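Local coordinates for protein Myo-inositol 2-dehydrogenase (Lactobacillus plantarum WCFS1, PDB 3CEA) that probably catalyses the NAD-dependent oxidation of myo-inositol at its C2 hydroxyl, and binds NAD in a Rossmann-type domain, at residues Gly129-Tyr134 with Thr296-Glu301; Asn29-Val34 with Glu301-Val306; Gly17-Arg22 with Gln288-Arg293. All coordinates share one frame; numbering follows the deposited sequence.

Interaction 1. Residues Gly129-Tyr134 with Thr296-Glu301; sequences GFMRRY and TAFTDE. With NAD (nicotinamide-adenine-dinucleotide), chain E.
The backbones come closest at Y134 and A297, with CA atoms 5.1 Å apart, where the turn G129-Y134 leans on one side of the helix that carries T296-E301. M131 and Y134 send their first side-chain bonds toward that helix, and A297, D300 and E301 send theirs back.

Y134 lies flat on the start of the E301 side chain. E301 CB stands over one ring face in a CH-pi contact, 3.5 Å from the ring centroid and 15° off the normal. With CG of E301 placed between its own N and carbonyl carbon (chi1 73°), the rest of the chain runs extended from under the ring to the M131 backbone, where OE1 comes within 3.6 Å of M131 CA. The other carboxylate oxygen, OE2, faces a water that also lies beside G129 O. The hydroxyl of Y134 goes further along the same helix and bonds to D304.

This loop follows 126-127, the last strand of the parallel Rossmann sheet, so the contact sets the edge of that domain against helix 295-311 beside the nicotinamide end of the cofactor. In M131, a selenomethionine, chi1 (79°) puts CG over one face of the F298 ring, 3.7 Å from CE1; the bend at chi2 then carries the selenium on toward the carboxamide. That selenium is oblique to the same ring, 4.8 Å from the centroid, in a Met-aromatic contact. A297 CB packs against M131 O at 3.5 Å. The nicotinamide carboxamide comes up to both side chains: its N7N lies near the plane of the F298 ring at the edge, 3.7 Å from CE1, while the CE methyl of M131 reaches its O7N at 3.2 Å. H23, on helix 20-29, meets F298 with its ring nearly perpendicular.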
# COMPACT_ATOMS: atom_id res chain seq x y z
N GLY A 129 29.40 14.59 3.17
CA GLY A 129 28.10 14.61 2.49
C GLY A 129 27.16 13.43 2.72
O GLY A 129 26.55 12.94 1.78
N PHE A 130 27.04 12.98 3.97
CA PHE A 130 26.06 11.94 4.30
C PHE A 130 24.69 12.58 4.52
O PHE A 130 24.27 12.80 5.66
CB PHE A 130 26.48 11.11 5.51
CG PHE A 130 27.65 10.19 5.24
CD1 PHE A 130 27.60 9.25 4.21
CD2 PHE A 130 28.79 10.25 6.04
CE1 PHE A 130 28.68 8.40 3.96
CE2 PHE A 130 29.87 9.40 5.81
CZ PHE A 130 29.82 8.47 4.77
N MSE A 131 24.00 12.86 3.41
CA MSE A 131 22.76 13.64 3.43
C MSE A 131 21.57 12.89 4.04
O MSE A 131 20.65 13.53 4.57
CB MSE A 131 22.41 14.15 2.03
CG MSE A 131 21.77 13.13 1.09
SE MSE A 131 22.97 11.69 0.59
CE MSE A 131 21.74 10.65 -0.46
N ARG A 132 21.59 11.56 3.98
CA ARG A 132 20.46 10.75 4.45
C ARG A 132 20.13 10.98 5.93
O ARG A 132 18.99 10.78 6.35
CB ARG A 132 20.68 9.26 4.18
CG ARG A 132 20.76 8.91 2.70
CD ARG A 132 20.69 7.42 2.48
NE ARG A 132 21.07 7.07 1.11
CZ ARG A 132 21.27 5.82 0.69
NH1 ARG A 132 21.13 4.80 1.52
NH2 ARG A 132 21.62 5.60 -0.57
N ARG A 133 21.14 11.40 6.69
CA ARG A 133 20.96 11.74 8.11
C ARG A 133 20.05 12.97 8.30
O ARG A 133 19.46 13.16 9.36
CB ARG A 133 22.31 11.99 8.78
CG ARG A 133 23.15 10.74 8.98
CD ARG A 133 23.99 10.87 10.25
NE ARG A 133 25.06 9.88 10.33
CZ ARG A 133 25.83 9.69 11.39
NH1 ARG A 133 25.65 10.42 12.49
NH2 ARG A 133 26.79 8.77 11.37
N TYR A 134 19.96 13.79 7.25
CA TYR A 134 19.13 15.00 7.25
C TYR A 134 17.71 14.72 6.75
O TYR A 134 16.80 15.50 7.03
CB TYR A 134 19.78 16.09 6.39
CG TYR A 134 21.08 16.62 6.95
CD1 TYR A 134 22.29 15.98 6.70
CD2 TYR A 134 21.10 17.78 7.74
CE1 TYR A 134 23.49 16.47 7.22
CE2 TYR A 134 22.29 18.27 8.26
CZ TYR A 134 23.48 17.62 7.99
OH TYR A 134 24.66 18.10 8.50
N THR A 296 15.49 17.66 -0.71
CA THR A 296 15.36 18.44 0.53
C THR A 296 16.54 18.19 1.48
O THR A 296 17.09 19.14 2.05
CB THR A 296 14.03 18.14 1.26
OG1 THR A 296 12.94 18.24 0.33
CG2 THR A 296 13.80 19.13 2.40
N ALA A 297 16.93 16.93 1.65
CA ALA A 297 18.07 16.56 2.49
C ALA A 297 19.37 17.22 2.02
O ALA A 297 20.16 17.67 2.84
CB ALA A 297 18.23 15.04 2.54
N PHE A 298 19.56 17.27 0.70
CA PHE A 298 20.71 17.97 0.10
C PHE A 298 20.69 19.46 0.41
O PHE A 298 21.73 20.05 0.69
CB PHE A 298 20.71 17.79 -1.42
CG PHE A 298 21.24 16.46 -1.88
CD1 PHE A 298 22.51 16.02 -1.49
CD2 PHE A 298 20.49 15.66 -2.74
CE1 PHE A 298 23.00 14.79 -1.93
CE2 PHE A 298 20.98 14.43 -3.19
CZ PHE A 298 22.23 14.00 -2.79
N THR A 299 19.50 20.06 0.36
CA THR A 299 19.33 21.47 0.68
C THR A 299 19.61 21.69 2.17
O THR A 299 20.41 22.55 2.53
CB THR A 299 17.93 21.97 0.29
OG1 THR A 299 17.77 21.84 -1.13
CG2 THR A 299 17.73 23.43 0.67
N ASP A 300 18.96 20.90 3.02
CA ASP A 300 19.08 21.04 4.47
C ASP A 300 20.50 20.85 5.00
O ASP A 300 20.91 21.55 5.93
CB ASP A 300 18.08 20.12 5.19
CG ASP A 300 16.63 20.58 5.05
OD1 ASP A 300 16.39 21.72 4.58
OD2 ASP A 300 15.71 19.80 5.40
N GLU A 301 21.26 19.92 4.40
CA GLU A 301 22.64 19.67 4.82
C GLU A 301 23.59 20.80 4.45
O GLU A 301 24.48 21.15 5.23
CB GLU A 301 23.17 18.34 4.27
CG GLU A 301 23.49 18.33 2.78
CD GLU A 301 24.39 17.19 2.36
OE1 GLU A 301 24.97 16.52 3.24
OE2 GLU A 301 24.53 16.98 1.14
PA NAD E . 30.01 13.72 -12.39
O1A NAD E . 28.62 13.73 -12.89
O2A NAD E . 30.90 12.92 -13.26
O5B NAD E . 30.53 15.24 -12.25
C5B NAD E . 31.89 15.53 -12.00
C4B NAD E . 32.16 17.01 -12.26
O4B NAD E . 33.42 17.38 -11.74
C3B NAD E . 32.17 17.34 -13.75
O3B NAD E . 31.39 18.49 -13.93
C2B NAD E . 33.63 17.62 -14.07
O2B NAD E . 33.78 18.64 -15.03
C1B NAD E . 34.21 18.03 -12.73
N9A NAD E . 35.62 17.65 -12.60
C8A NAD E . 36.17 16.40 -12.81
N7A NAD E . 37.50 16.46 -12.59
C5A NAD E . 37.82 17.73 -12.25
C6A NAD E . 39.03 18.34 -11.94
N6A NAD E . 40.09 17.58 -11.69
N1A NAD E . 39.05 19.69 -11.63
C2A NAD E . 37.88 20.43 -11.64
N3A NAD E . 36.68 19.82 -11.96
C4A NAD E . 36.65 18.49 -12.26
O3 NAD E . 30.07 13.15 -10.88
PN NAD E . 28.85 13.36 -9.85
O1N NAD E . 28.32 14.74 -9.99
O2N NAD E . 27.96 12.19 -9.98
O5D NAD E . 29.54 13.23 -8.40
C5D NAD E . 30.71 13.91 -8.03
C4D NAD E . 31.04 13.53 -6.59
O4D NAD E . 29.86 13.53 -5.80
C3D NAD E . 31.65 12.14 -6.49
O3D NAD E . 32.82 12.21 -5.71
C2D NAD E . 30.59 11.29 -5.82
O2D NAD E . 31.15 10.37 -4.91
C1D NAD E . 29.71 12.31 -5.10
N1N NAD E . 28.30 11.88 -5.07
C2N NAD E . 27.64 11.87 -3.87
C3N NAD E . 26.30 11.46 -3.79
C7N NAD E . 25.51 11.61 -2.52
O7N NAD E . 24.36 10.82 -2.35
N7N NAD E . 25.91 12.48 -1.59
C4N NAD E . 25.64 11.07 -4.96
C5N NAD E . 26.32 11.08 -6.17
C6N NAD E . 27.65 11.49 -6.22
O HOH W 1 25.57 14.86 0.25

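Interaction 2. Residues Asn29-Val34 with Glu301-Val306; sequences NKIQGV and EVQDFV
Q303 turns its side-chain amide onto the backbone of Q32 and uses both ends of it. Q32 N donates to Q303 OE1 at 3.0 Å, almost straight at 169° and in the carbonyl plane, onto a lone pair. The return bond, from Q303 NE2 to Q32 O, is longer at 3.3 Å and a little more bent (159°), with the donor tilted out of the plane of the Q32 carbonyl. One glutamine thus satisfies the N-H and the C=O of a single residue, which fixes the rotation of its own amide. The bend at chi2 (70°) is what brings that amide round: the first bond of Q303 does not aim at the loop, yet the end of the chain does. NE2 has a further weak bond to N307 on the same helix.

I31 lies alongside, its side chain and that of Q303 sliding past each other in opposite directions, with CG2 of I31 3.7 Å from OE1. The loop joins helix 20-29 to strand 34-40 and so belongs to the first beta-alpha-beta crossover of the Rossmann domain; helix 295-311 packs across it although it comes far later in the chain.

Beneath the amide the contact is aliphatic. I31 splits its two branches between two valines: CG1 meets V302 CG1 at 3.8 Å, the side chains crossing at about a right angle, and CG2 meets V306 CG2 at 3.8 Å. V306 divides itself in turn, since its CG2 also faces V34 CB at 4.2 Å while CG1 sits 3.4 Å from Q32 O. L27 touches both V302 and V34, and L9 on strand 9-14 touches V34 and V306. On the exposed side, the Q32 side chain packs on N29 of the second subunit.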
# COMPACT_ATOMS: atom_id res chain seq x y z
N ASN A 29 19.52 29.50 -5.30
CA ASN A 29 18.07 29.68 -5.15
C ASN A 29 17.50 29.46 -3.75
O ASN A 29 16.55 30.14 -3.36
CB ASN A 29 17.33 28.79 -6.16
CG ASN A 29 17.62 29.16 -7.60
OD1 ASN A 29 17.80 30.34 -7.93
ND2 ASN A 29 17.66 28.16 -8.47
N LYS A 30 18.06 28.52 -3.01
CA LYS A 30 17.46 28.09 -1.75
C LYS A 30 18.26 28.44 -0.50
O LYS A 30 17.70 28.95 0.47
CB LYS A 30 17.15 26.58 -1.78
CG LYS A 30 16.15 26.18 -2.87
CD LYS A 30 15.82 24.70 -2.79
CE LYS A 30 15.03 24.24 -4.01
NZ LYS A 30 13.63 24.76 -4.01
N ILE A 31 19.57 28.18 -0.53
CA ILE A 31 20.42 28.38 0.65
C ILE A 31 20.54 29.87 1.01
O ILE A 31 20.74 30.72 0.15
CB ILE A 31 21.84 27.76 0.47
CG1 ILE A 31 21.76 26.34 -0.11
CG2 ILE A 31 22.62 27.79 1.78
CD1 ILE A 31 21.01 25.32 0.75
N GLN A 32 20.41 30.16 2.31
CA GLN A 32 20.47 31.52 2.82
C GLN A 32 21.81 31.86 3.45
O GLN A 32 22.48 30.98 4.01
CB GLN A 32 19.35 31.76 3.83
CG GLN A 32 17.95 31.70 3.23
CD GLN A 32 16.95 32.52 4.02
OE1 GLN A 32 16.80 32.34 5.24
NE2 GLN A 32 16.25 33.42 3.34
N GLY A 33 22.19 33.13 3.36
CA GLY A 33 23.43 33.62 3.95
C GLY A 33 24.67 33.24 3.15
O GLY A 33 25.78 33.26 3.69
N VAL A 34 24.47 32.90 1.88
CA VAL A 34 25.57 32.48 1.01
C VAL A 34 25.43 33.08 -0.40
O VAL A 34 24.32 33.34 -0.87
CB VAL A 34 25.70 30.92 0.95
CG1 VAL A 34 24.68 30.31 -0.01
CG2 VAL A 34 27.11 30.51 0.58
N GLU A 301 21.26 19.92 4.40
CA GLU A 301 22.64 19.67 4.82
C GLU A 301 23.59 20.80 4.45
O GLU A 301 24.48 21.15 5.23
CB GLU A 301 23.17 18.34 4.27
CG GLU A 301 23.49 18.33 2.78
CD GLU A 301 24.39 17.19 2.36
OE1 GLU A 301 24.97 16.52 3.24
OE2 GLU A 301 24.53 16.98 1.14
N VAL A 302 23.40 21.37 3.26
CA VAL A 302 24.21 22.49 2.80
C VAL A 302 23.90 23.74 3.62
O VAL A 302 24.81 24.50 3.97
CB VAL A 302 24.04 22.74 1.27
CG1 VAL A 302 24.65 24.07 0.85
CG2 VAL A 302 24.67 21.60 0.48
N GLN A 303 22.63 23.93 3.94
CA GLN A 303 22.20 25.00 4.84
C GLN A 303 22.83 24.83 6.22
O GLN A 303 23.27 25.81 6.83
CB GLN A 303 20.67 25.05 4.95
CG GLN A 303 20.14 26.24 5.75
CD GLN A 303 20.33 27.56 5.03
OE1 GLN A 303 19.71 27.81 4.00
NE2 GLN A 303 21.19 28.41 5.58
N ASP A 304 22.88 23.59 6.71
CA ASP A 304 23.50 23.29 7.99
C ASP A 304 24.99 23.63 7.99
O ASP A 304 25.51 24.18 8.96
CB ASP A 304 23.29 21.81 8.37
CG ASP A 304 23.85 21.47 9.74
OD1 ASP A 304 23.49 22.15 10.73
OD2 ASP A 304 24.64 20.50 9.84
N PHE A 305 25.66 23.32 6.88
CA PHE A 305 27.07 23.67 6.69
C PHE A 305 27.29 25.18 6.72
O PHE A 305 28.21 25.66 7.39
CB PHE A 305 27.60 23.08 5.37
CG PHE A 305 28.95 23.61 4.96
CD1 PHE A 305 30.12 23.13 5.56
CD2 PHE A 305 29.06 24.58 3.97
CE1 PHE A 305 31.36 23.62 5.18
CE2 PHE A 305 30.30 25.08 3.59
CZ PHE A 305 31.46 24.59 4.19
N VAL A 306 26.46 25.91 5.98
CA VAL A 306 26.53 27.37 5.93
C VAL A 306 26.32 27.97 7.32
O VAL A 306 27.08 28.85 7.74
CB VAL A 306 25.52 27.95 4.89
CG1 VAL A 306 25.38 29.46 5.04
CG2 VAL A 306 25.96 27.61 3.48

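Interaction 3. Residues Gly17-Arg22 with Gln288-Arg293; sequences GRLGER and QSFGER. With NAD (nicotinamide-adenine-dinucleotide), chain E.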
# COMPACT_ATOMS: atom_id res chain seq x y z
N GLY A 17 28.42 18.29 -12.25
CA GLY A 17 27.85 17.10 -12.87
C GLY A 17 26.50 16.71 -12.30
O GLY A 17 25.67 17.57 -12.00
N ARG A 18 26.30 15.40 -12.15
CA ARG A 18 25.03 14.84 -11.67
C ARG A 18 24.55 15.45 -10.36
O ARG A 18 23.36 15.75 -10.19
CB ARG A 18 25.14 13.31 -11.54
CG ARG A 18 25.18 12.58 -12.87
CD ARG A 18 25.93 11.25 -12.79
NE ARG A 18 25.34 10.32 -11.82
CZ ARG A 18 26.02 9.71 -10.85
NH1 ARG A 18 27.32 9.90 -10.71
NH2 ARG A 18 25.39 8.88 -10.02
N LEU A 19 25.48 15.64 -9.42
CA LEU A 19 25.15 16.23 -8.13
C LEU A 19 25.53 17.70 -8.06
O LEU A 19 24.82 18.51 -7.45
CB LEU A 19 25.80 15.44 -6.99
CG LEU A 19 25.49 15.87 -5.55
CD1 LEU A 19 23.99 15.96 -5.28
CD2 LEU A 19 26.14 14.92 -4.58
N GLY A 20 26.65 18.05 -8.71
CA GLY A 20 27.15 19.42 -8.74
C GLY A 20 26.13 20.45 -9.17
O GLY A 20 25.99 21.49 -8.53
N GLU A 21 25.41 20.15 -10.25
CA GLU A 21 24.41 21.06 -10.79
C GLU A 21 23.24 21.31 -9.84
O GLU A 21 22.69 22.41 -9.81
CB GLU A 21 23.91 20.59 -12.17
CG GLU A 21 23.01 19.36 -12.16
CD GLU A 21 22.41 19.06 -13.53
OE1 GLU A 21 23.13 19.19 -14.55
OE2 GLU A 21 21.22 18.70 -13.58
N ARG A 22 22.89 20.30 -9.05
CA ARG A 22 21.82 20.41 -8.07
C ARG A 22 22.26 21.25 -6.87
O ARG A 22 21.53 22.15 -6.42
CB ARG A 22 21.36 19.02 -7.62
CG ARG A 22 20.06 19.01 -6.83
CD ARG A 22 19.61 17.60 -6.47
NE ARG A 22 19.20 16.83 -7.65
CZ ARG A 22 18.00 16.90 -8.22
NH1 ARG A 22 17.07 17.71 -7.74
NH2 ARG A 22 17.74 16.15 -9.29
N GLN A 288 12.89 8.54 -9.87
CA GLN A 288 13.84 8.05 -10.87
C GLN A 288 15.31 8.35 -10.58
O GLN A 288 16.19 7.89 -11.30
CB GLN A 288 13.46 8.59 -12.27
CG GLN A 288 12.12 8.07 -12.79
CD GLN A 288 12.05 6.55 -12.80
OE1 GLN A 288 12.87 5.88 -13.43
NE2 GLN A 288 11.06 6.00 -12.09
N SER A 289 15.58 9.11 -9.52
CA SER A 289 16.96 9.46 -9.18
C SER A 289 17.15 9.73 -7.69
O SER A 289 16.19 10.07 -6.98
CB SER A 289 17.42 10.67 -9.99
OG SER A 289 16.62 11.80 -9.74
N PHE A 290 18.39 9.58 -7.24
CA PHE A 290 18.78 9.92 -5.87
C PHE A 290 18.54 11.40 -5.59
O PHE A 290 18.19 11.77 -4.47
CB PHE A 290 20.25 9.55 -5.63
CG PHE A 290 21.23 10.37 -6.44
CD1 PHE A 290 21.54 10.01 -7.75
CD2 PHE A 290 21.85 11.49 -5.89
CE1 PHE A 290 22.45 10.76 -8.51
CE2 PHE A 290 22.75 12.25 -6.64
CZ PHE A 290 23.05 11.88 -7.96
N GLY A 291 18.72 12.23 -6.61
CA GLY A 291 18.60 13.68 -6.50
C GLY A 291 17.18 14.17 -6.30
O GLY A 291 16.96 15.19 -5.64
N GLU A 292 16.23 13.45 -6.88
CA GLU A 292 14.81 13.74 -6.66
C GLU A 292 14.34 13.23 -5.30
O GLU A 292 13.54 13.90 -4.63
CB GLU A 292 13.95 13.14 -7.78
CG GLU A 292 14.09 13.86 -9.12
CD GLU A 292 13.64 15.32 -9.06
OE1 GLU A 292 12.41 15.56 -9.03
OE2 GLU A 292 14.51 16.21 -9.06
N ARG A 293 14.84 12.07 -4.90
CA ARG A 293 14.51 11.45 -3.62
C ARG A 293 15.02 12.28 -2.44
O ARG A 293 14.31 12.48 -1.45
CB ARG A 293 15.07 10.02 -3.57
CG ARG A 293 15.09 9.35 -2.19
CD ARG A 293 13.71 9.13 -1.60
NE ARG A 293 13.77 8.54 -0.27
CZ ARG A 293 13.78 9.23 0.88
NH1 ARG A 293 13.73 10.56 0.87
NH2 ARG A 293 13.85 8.58 2.03
PA NAD E . 30.01 13.72 -12.39
O1A NAD E . 28.62 13.73 -12.89
O2A NAD E . 30.90 12.92 -13.26
O5B NAD E . 30.53 15.24 -12.25
C5B NAD E . 31.89 15.53 -12.00
C4B NAD E . 32.16 17.01 -12.26
O4B NAD E . 33.42 17.38 -11.74
C3B NAD E . 32.17 17.34 -13.75
O3B NAD E . 31.39 18.49 -13.93
C2B NAD E . 33.63 17.62 -14.07
O2B NAD E . 33.78 18.64 -15.03
C1B NAD E . 34.21 18.03 -12.73
N9A NAD E . 35.62 17.65 -12.60
C8A NAD E . 36.17 16.40 -12.81
N7A NAD E . 37.50 16.46 -12.59
C5A NAD E . 37.82 17.73 -12.25
C6A NAD E . 39.03 18.34 -11.94
N6A NAD E . 40.09 17.58 -11.69
N1A NAD E . 39.05 19.69 -11.63
C2A NAD E . 37.88 20.43 -11.64
N3A NAD E . 36.68 19.82 -11.96
C4A NAD E . 36.65 18.49 -12.26
O3 NAD E . 30.07 13.15 -10.88
PN NAD E . 28.85 13.36 -9.85
O1N NAD E . 28.32 14.74 -9.99
O2N NAD E . 27.96 12.19 -9.98
O5D NAD E . 29.54 13.23 -8.40
C5D NAD E . 30.71 13.91 -8.03
C4D NAD E . 31.04 13.53 -6.59
O4D NAD E . 29.86 13.53 -5.80
C3D NAD E . 31.65 12.14 -6.49
O3D NAD E . 32.82 12.21 -5.71
C2D NAD E . 30.59 11.29 -5.82
O2D NAD E . 31.15 10.37 -4.91
C1D NAD E . 29.71 12.31 -5.10
N1N NAD E . 28.30 11.88 -5.07
C2N NAD E . 27.64 11.87 -3.87
C3N NAD E . 26.30 11.46 -3.79
C7N NAD E . 25.51 11.61 -2.52
O7N NAD E . 24.36 10.82 -2.35
N7N NAD E . 25.91 12.48 -1.59
C4N NAD E . 25.64 11.07 -4.96
C5N NAD E . 26.32 11.08 -6.17
C6N NAD E . 27.65 11.49 -6.22
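R22 lies on the G291 peptide in the tight part of this contact: G291 O sits over one face of the guanidinium, 3.3 Å from CZ, in contact without bonding. L19 and F290 meet less closely and are closed together by the nicotinamide. CD1 of L19 meets the edge of the F290 ring at CE2, 4.1 Å away, while its other methyl, CD2, lies 3.5 Å from C2N of the cofactor. F290 puts CE2 3.5 Å from C4N, the carbon that exchanges hydride in NAD enzymes. Its CG occupies the position between backbone N and carbonyl carbon (chi1 66°), which swings the ring off its helix and in toward the cofactor. R18 crosses F290 at about a right angle, NH2 oblique to the ring, with its guanidinium end close to the O2N oxygen; F173 adds a cation-pi contact to the same arginine.

The backbone of this turn grips the pyrophosphate. R18 N donates to O1A and L19 N to O1N, each at 3.0 Å and nearly straight, and the CA of G17 passes close to O5B. Together with G20, this fits the glycine-rich GxGxxG turn of a Rossmann fold.

The loose, solvent side is the R22-E292 end, where E292 is exposed. R22, bent at chi3, points NH1 and NH2 at one oxygen, E292 OE2, both at 3.2 Å in a salt bridge bent to 138° at each hydrogen. The stronger polar partner of R22 is D295, which forms a salt bridge with NH1; the pair to E292 is secondary.

S289 caps the short helix 290-293 with a weak bond from E292 N to its OG. Helix 290-293 rests against the start of helix 20-29, just after strand 9-14, while F298 of helix 295-311 touches both L19 and F290.

Overall arrangement
From the N terminus, the chain first makes the glycine-rich turn 17-22, then the loop 29-34, and after the parallel sheet the turn 129-134. Each waits for a partner past residue 287. Interaction 3 closes first on the return, at 288-293, then interaction 1 at 296-301 and interaction 2 at 301-306. Interaction 1 is nested inside the loop closed by interaction 2, and interaction 3 crosses both. Interactions 1 and 2 share E301 and use successive turns of helix 295-311, their centres 11 Å apart; interactions 1 and 3 both touch NAD. The late helices are thereby fastened back onto the Rossmann domain at three places.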